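Local atomic coordinates of Ice-binding protein 1 (PDB entry 6BG8), a protein that binds ice, adsorbing its bacterium onto ice and inhibiting the growth of ice crystals, the chain here being its C-terminal DUF3494 domain. Residues D105-A110 and R126-T131; L142-E147 and K180-R185. All blocks are in the same frame, centred on the assembly; numbering follows the deposited sequence. Where two conformers were deposited one is given.

Interaction 1. Residues D105-A110 and R126-T131; sequences DPNPNA and RGVYKT. With SO4 (sulfate ion), chain C.
Val128 turns one methyl, CG2, up against the side chain of Asn107, where CB is the nearest atom at 3.6 Å. With CG1 anti to the backbone N (chi1 177°), CG2 stands beside that nitrogen, and the same methyl also comes within 4.3 Å of Ala110 CB. Asn107 meets the methyl chiefly with CB, while its amide is engaged by other partners: Asn107 OD1 accepts from Asn109 N at 3.0 Å, closing an Asx turn, and ND2 donates to Leu4 O. The loop 105-110, which follows helix 84-103, thus packs on strand 127-131 of the parallel beta-helix, on a wall that continues into strand 154-158. Two residues along the strand, Lys130 passes obliquely by Asp105, its CD methylene 3.6 Å from Asp105 OD1. The lysine bends at its last torsion (chi4 58°), and Lys130 NZ remains 5.2 Å from Asp105 OD1, so the opposite charges are near without pairing; OD1 is hydrogen-bonded to Thr112 OG1. In the conformer given, one of two, the Arg126 guanidinium turns its edge to a sulfate ion, probably a crystallisation component: Arg126 NH2 donates to sulfate O1 at 2.9 Å, and NH1 forms a salt bridge with Asp149.

Interaction 2. Residues L142-E147 and K180-R185; sequences LTLDGE and KNIYWR
This is a buried, wholly apolar contact across the interior of the beta-solenoid, between strand 142-145 on one wall and strand 182-186 on another. The strands share no hydrogen bond, and even the closest pair of CA atoms, those of Leu144 and Ile182, is 9.1 Å apart; side chains alone span the gap. Leu144 and Ile182 reach toward each other tip to tip, their CD1 methyls meeting at 3.7 Å. Ile182 CG1 lies anti to the carbonyl carbon (chi1 -57°), and the extended chi2 (159°) carries CD1 on to the leucine, while Ile182 CG2 approaches Leu144 CD1 at 4.1 Å. Leu142 and Trp184 come from opposite directions. Here Leu142 CD2 abuts the rim of the indole in the plane of the ring, 3.7 Å from Trp184 CH2, so the leucine meets an edge and lies over neither face. The indole is held in this attitude by a hydrogen bond from NE1 to Ser199 O and by stacking on Phe156, with Ile171 and Leu119 also touching it. Phe154 packs against both Leu144 and Ile182. Inward-pointing leucine, isoleucine and aromatic side chains, meeting between walls of parallel strands, are typical of the hydrophobic core of the right-handed beta-helix found in DUF3494 ice-binding proteins.

Interactions 1 and 2 follow one another along the chain, on the same side of its centre. Their centres are 13 Å apart and their nearest atoms about 4 Å, without touching. They use opposite sides of one wall: strand 127-131 pairs with 154-158, which in turn pairs with 182-186, and interaction 1 packs a loop outside this wall whereas interaction 2 fills the core within. Strand 154-158 serves both, since Ile155 touches Asn107 while Phe154 and Phe156 touch Leu144. Ser152 bonds Gly146 O and, in the conformer given, Arg126 NH1, tying together the ends of two segments. Both contacts lie away from the ice-binding motif assigned by similarity to residues 212-215.

Interaction 1. Residues D105-A110 and R126-T131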
# COMPACT_ATOMS: atom_id res chain seq x y z
N ASP A 105 -9.72 -15.09 7.76
CA ASP A 105 -11.10 -14.84 8.12
C ASP A 105 -11.51 -15.71 9.30
O ASP A 105 -11.25 -16.93 9.28
CB ASP A 105 -12.02 -15.12 6.92
CG ASP A 105 -13.42 -14.60 7.13
OD1 ASP A 105 -13.59 -13.37 7.26
OD2 ASP A 105 -14.36 -15.43 7.17
N PRO A 106 -12.18 -15.16 10.32
CA PRO A 106 -12.57 -13.75 10.43
C PRO A 106 -11.53 -12.91 11.15
O PRO A 106 -10.67 -13.48 11.81
CB PRO A 106 -13.85 -13.81 11.26
CG PRO A 106 -13.58 -14.95 12.22
CD PRO A 106 -12.73 -15.96 11.43
N ASN A 107 -11.64 -11.60 11.04
CA ASN A 107 -10.87 -10.70 11.88
C ASN A 107 -11.07 -11.08 13.35
O ASN A 107 -12.16 -11.51 13.74
CB ASN A 107 -11.30 -9.26 11.62
CG ASN A 107 -10.50 -8.24 12.40
OD1 ASN A 107 -10.81 -7.94 13.55
ND2 ASN A 107 -9.44 -7.71 11.78
N PRO A 108 -10.04 -10.94 14.20
CA PRO A 108 -10.19 -11.38 15.60
C PRO A 108 -11.28 -10.66 16.37
O PRO A 108 -11.85 -11.25 17.30
CB PRO A 108 -8.80 -11.12 16.19
CG PRO A 108 -7.88 -11.21 15.03
CD PRO A 108 -8.64 -10.61 13.88
N ASN A 109 -11.63 -9.42 16.00
CA ASN A 109 -12.53 -8.61 16.81
C ASN A 109 -13.79 -8.15 16.07
O ASN A 109 -14.57 -7.38 16.64
CB ASN A 109 -11.80 -7.37 17.35
CG ASN A 109 -10.80 -7.73 18.42
OD1 ASN A 109 -10.80 -8.86 18.91
ND2 ASN A 109 -9.96 -6.77 18.79
N ALA A 110 -14.01 -8.60 14.84
CA ALA A 110 -15.17 -8.14 14.10
C ALA A 110 -15.68 -9.24 13.19
O ALA A 110 -14.90 -10.02 12.64
CB ALA A 110 -14.86 -6.89 13.27
N ARG A 126 -17.31 1.30 8.97
CA ARG A 126 -16.17 0.47 9.31
C ARG A 126 -16.57 -0.99 9.40
O ARG A 126 -17.75 -1.34 9.59
CB ARG A 126 -15.54 0.93 10.62
CG ARG A 126 -16.32 0.53 11.84
CD ARG A 126 -16.15 1.59 12.90
NE ARG A 126 -16.56 1.12 14.21
CZ ARG A 126 -16.12 1.65 15.35
NH1 ARG A 126 -15.25 2.65 15.33
NH2 ARG A 126 -16.55 1.16 16.51
N GLY A 127 -15.59 -1.86 9.26
CA GLY A 127 -15.84 -3.28 9.30
C GLY A 127 -14.87 -4.01 8.40
O GLY A 127 -13.90 -3.43 7.90
N VAL A 128 -15.16 -5.29 8.21
CA VAL A 128 -14.39 -6.23 7.40
C VAL A 128 -15.27 -6.69 6.26
O VAL A 128 -16.32 -7.31 6.50
CB VAL A 128 -13.92 -7.44 8.22
CG1 VAL A 128 -13.17 -8.43 7.31
CG2 VAL A 128 -13.06 -7.00 9.39
N TYR A 129 -14.84 -6.43 5.03
CA TYR A 129 -15.63 -6.72 3.84
C TYR A 129 -14.88 -7.72 2.99
O TYR A 129 -13.78 -7.42 2.49
CB TYR A 129 -15.92 -5.43 3.06
CG TYR A 129 -16.73 -4.44 3.86
CD1 TYR A 129 -16.10 -3.51 4.68
CD2 TYR A 129 -18.12 -4.46 3.83
CE1 TYR A 129 -16.84 -2.61 5.42
CE2 TYR A 129 -18.86 -3.55 4.56
CZ TYR A 129 -18.22 -2.63 5.36
OH TYR A 129 -18.95 -1.73 6.11
N LYS A 130 -15.46 -8.91 2.81
CA LYS A 130 -14.80 -10.03 2.16
C LYS A 130 -15.57 -10.47 0.93
O LYS A 130 -16.81 -10.50 0.94
CB LYS A 130 -14.65 -11.20 3.13
CG LYS A 130 -13.87 -12.38 2.59
CD LYS A 130 -13.82 -13.49 3.63
CE LYS A 130 -13.26 -14.80 3.07
NZ LYS A 130 -11.89 -14.63 2.51
N THR A 131 -14.83 -10.81 -0.12
CA THR A 131 -15.39 -11.48 -1.29
C THR A 131 -14.29 -12.33 -1.89
O THR A 131 -13.10 -11.99 -1.79
CB THR A 131 -15.94 -10.52 -2.34
OG1 THR A 131 -16.49 -11.26 -3.45
CG2 THR A 131 -14.85 -9.60 -2.84
S SO4 C . -19.11 -1.34 14.68
O1 SO4 C . -18.19 -1.19 15.81
O2 SO4 C . -19.57 -2.72 14.56
O3 SO4 C . -20.16 -0.35 14.84
O4 SO4 C . -18.51 -1.08 13.40

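Interaction 2. Residues L142-E147 and K180-R185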
# COMPACT_ATOMS: atom_id res chain seq x y z
N LEU A 142 -16.39 5.81 -3.88
CA LEU A 142 -16.60 5.06 -2.65
C LEU A 142 -16.38 6.02 -1.48
O LEU A 142 -15.29 6.60 -1.35
CB LEU A 142 -15.66 3.86 -2.55
CG LEU A 142 -15.63 3.17 -1.17
CD1 LEU A 142 -17.01 2.59 -0.82
CD2 LEU A 142 -14.54 2.10 -1.14
N THR A 143 -17.40 6.20 -0.65
CA THR A 143 -17.28 7.04 0.54
C THR A 143 -17.14 6.13 1.76
O THR A 143 -17.95 5.23 1.96
CB THR A 143 -18.48 7.97 0.69
OG1 THR A 143 -18.57 8.82 -0.47
CG2 THR A 143 -18.34 8.83 1.95
N LEU A 144 -16.09 6.35 2.55
CA LEU A 144 -15.87 5.56 3.76
C LEU A 144 -16.18 6.44 4.96
O LEU A 144 -15.58 7.51 5.13
CB LEU A 144 -14.44 5.01 3.80
CG LEU A 144 -14.14 4.03 2.66
CD1 LEU A 144 -12.66 3.57 2.66
CD2 LEU A 144 -15.09 2.83 2.65
N ASP A 145 -17.14 5.99 5.78
CA ASP A 145 -17.78 6.78 6.82
C ASP A 145 -17.33 6.24 8.17
O ASP A 145 -17.77 5.16 8.59
CB ASP A 145 -19.30 6.71 6.66
CG ASP A 145 -20.07 7.55 7.69
OD1 ASP A 145 -19.50 8.07 8.66
OD2 ASP A 145 -21.30 7.68 7.51
N GLY A 146 -16.47 6.99 8.85
CA GLY A 146 -16.01 6.57 10.16
C GLY A 146 -16.99 6.77 11.30
O GLY A 146 -16.65 6.45 12.44
N GLU A 147 -18.17 7.31 11.02
CA GLU A 147 -19.25 7.49 12.01
C GLU A 147 -18.80 8.32 13.21
O GLU A 147 -19.32 8.16 14.31
CB GLU A 147 -19.82 6.14 12.46
CG GLU A 147 -20.53 5.41 11.32
CD GLU A 147 -21.00 4.03 11.71
OE1 GLU A 147 -22.23 3.85 11.87
OE2 GLU A 147 -20.15 3.13 11.84
N LYS A 180 -4.79 5.93 7.17
CA LYS A 180 -3.94 5.02 7.93
C LYS A 180 -4.71 3.84 8.51
O LYS A 180 -4.09 2.84 8.87
CB LYS A 180 -3.22 5.78 9.04
CG LYS A 180 -4.13 6.17 10.21
CD LYS A 180 -3.44 7.19 11.10
CE LYS A 180 -4.06 7.25 12.47
NZ LYS A 180 -3.06 7.71 13.49
N ASN A 181 -6.04 3.92 8.58
CA ASN A 181 -6.87 2.88 9.16
C ASN A 181 -7.66 2.09 8.11
O ASN A 181 -8.55 1.32 8.48
CB ASN A 181 -7.83 3.48 10.19
CG ASN A 181 -7.11 4.05 11.40
OD1 ASN A 181 -6.05 3.56 11.78
ND2 ASN A 181 -7.67 5.09 12.00
N ILE A 182 -7.35 2.26 6.83
CA ILE A 182 -8.00 1.52 5.75
C ILE A 182 -7.00 0.52 5.18
O ILE A 182 -5.83 0.86 4.96
CB ILE A 182 -8.49 2.48 4.65
CG1 ILE A 182 -9.45 3.51 5.26
CG2 ILE A 182 -9.16 1.70 3.53
CD1 ILE A 182 -9.57 4.74 4.39
N TYR A 183 -7.47 -0.69 4.91
CA TYR A 183 -6.61 -1.79 4.48
C TYR A 183 -7.26 -2.53 3.32
O TYR A 183 -8.44 -2.87 3.37
CB TYR A 183 -6.35 -2.76 5.63
CG TYR A 183 -5.65 -2.11 6.79
CD1 TYR A 183 -6.37 -1.46 7.79
CD2 TYR A 183 -4.26 -2.12 6.88
CE1 TYR A 183 -5.73 -0.85 8.84
CE2 TYR A 183 -3.62 -1.51 7.93
CZ TYR A 183 -4.35 -0.87 8.91
OH TYR A 183 -3.71 -0.26 9.96
N TRP A 184 -6.47 -2.76 2.27
CA TRP A 184 -6.92 -3.47 1.08
C TRP A 184 -6.02 -4.69 0.90
O TRP A 184 -4.80 -4.55 0.80
CB TRP A 184 -6.82 -2.58 -0.17
CG TRP A 184 -7.57 -1.29 -0.08
CD1 TRP A 184 -7.09 -0.09 0.35
CD2 TRP A 184 -8.94 -1.08 -0.43
NE1 TRP A 184 -8.08 0.86 0.29
CE2 TRP A 184 -9.23 0.28 -0.18
CE3 TRP A 184 -9.95 -1.90 -0.94
CZ2 TRP A 184 -10.48 0.83 -0.42
CZ3 TRP A 184 -11.21 -1.35 -1.17
CH2 TRP A 184 -11.46 -0.00 -0.91
N ARG A 185 -6.63 -5.87 0.82
CA ARG A 185 -5.88 -7.12 0.67
C ARG A 185 -6.41 -7.83 -0.56
O ARG A 185 -7.59 -8.20 -0.59
CB ARG A 185 -6.03 -8.00 1.91
CG ARG A 185 -5.09 -9.21 2.01
CD ARG A 185 -5.45 -10.36 1.06
NE ARG A 185 -6.79 -10.91 1.24
CZ ARG A 185 -7.18 -12.10 0.78
NH1 ARG A 185 -6.32 -12.87 0.11
NH2 ARG A 185 -8.42 -12.52 0.99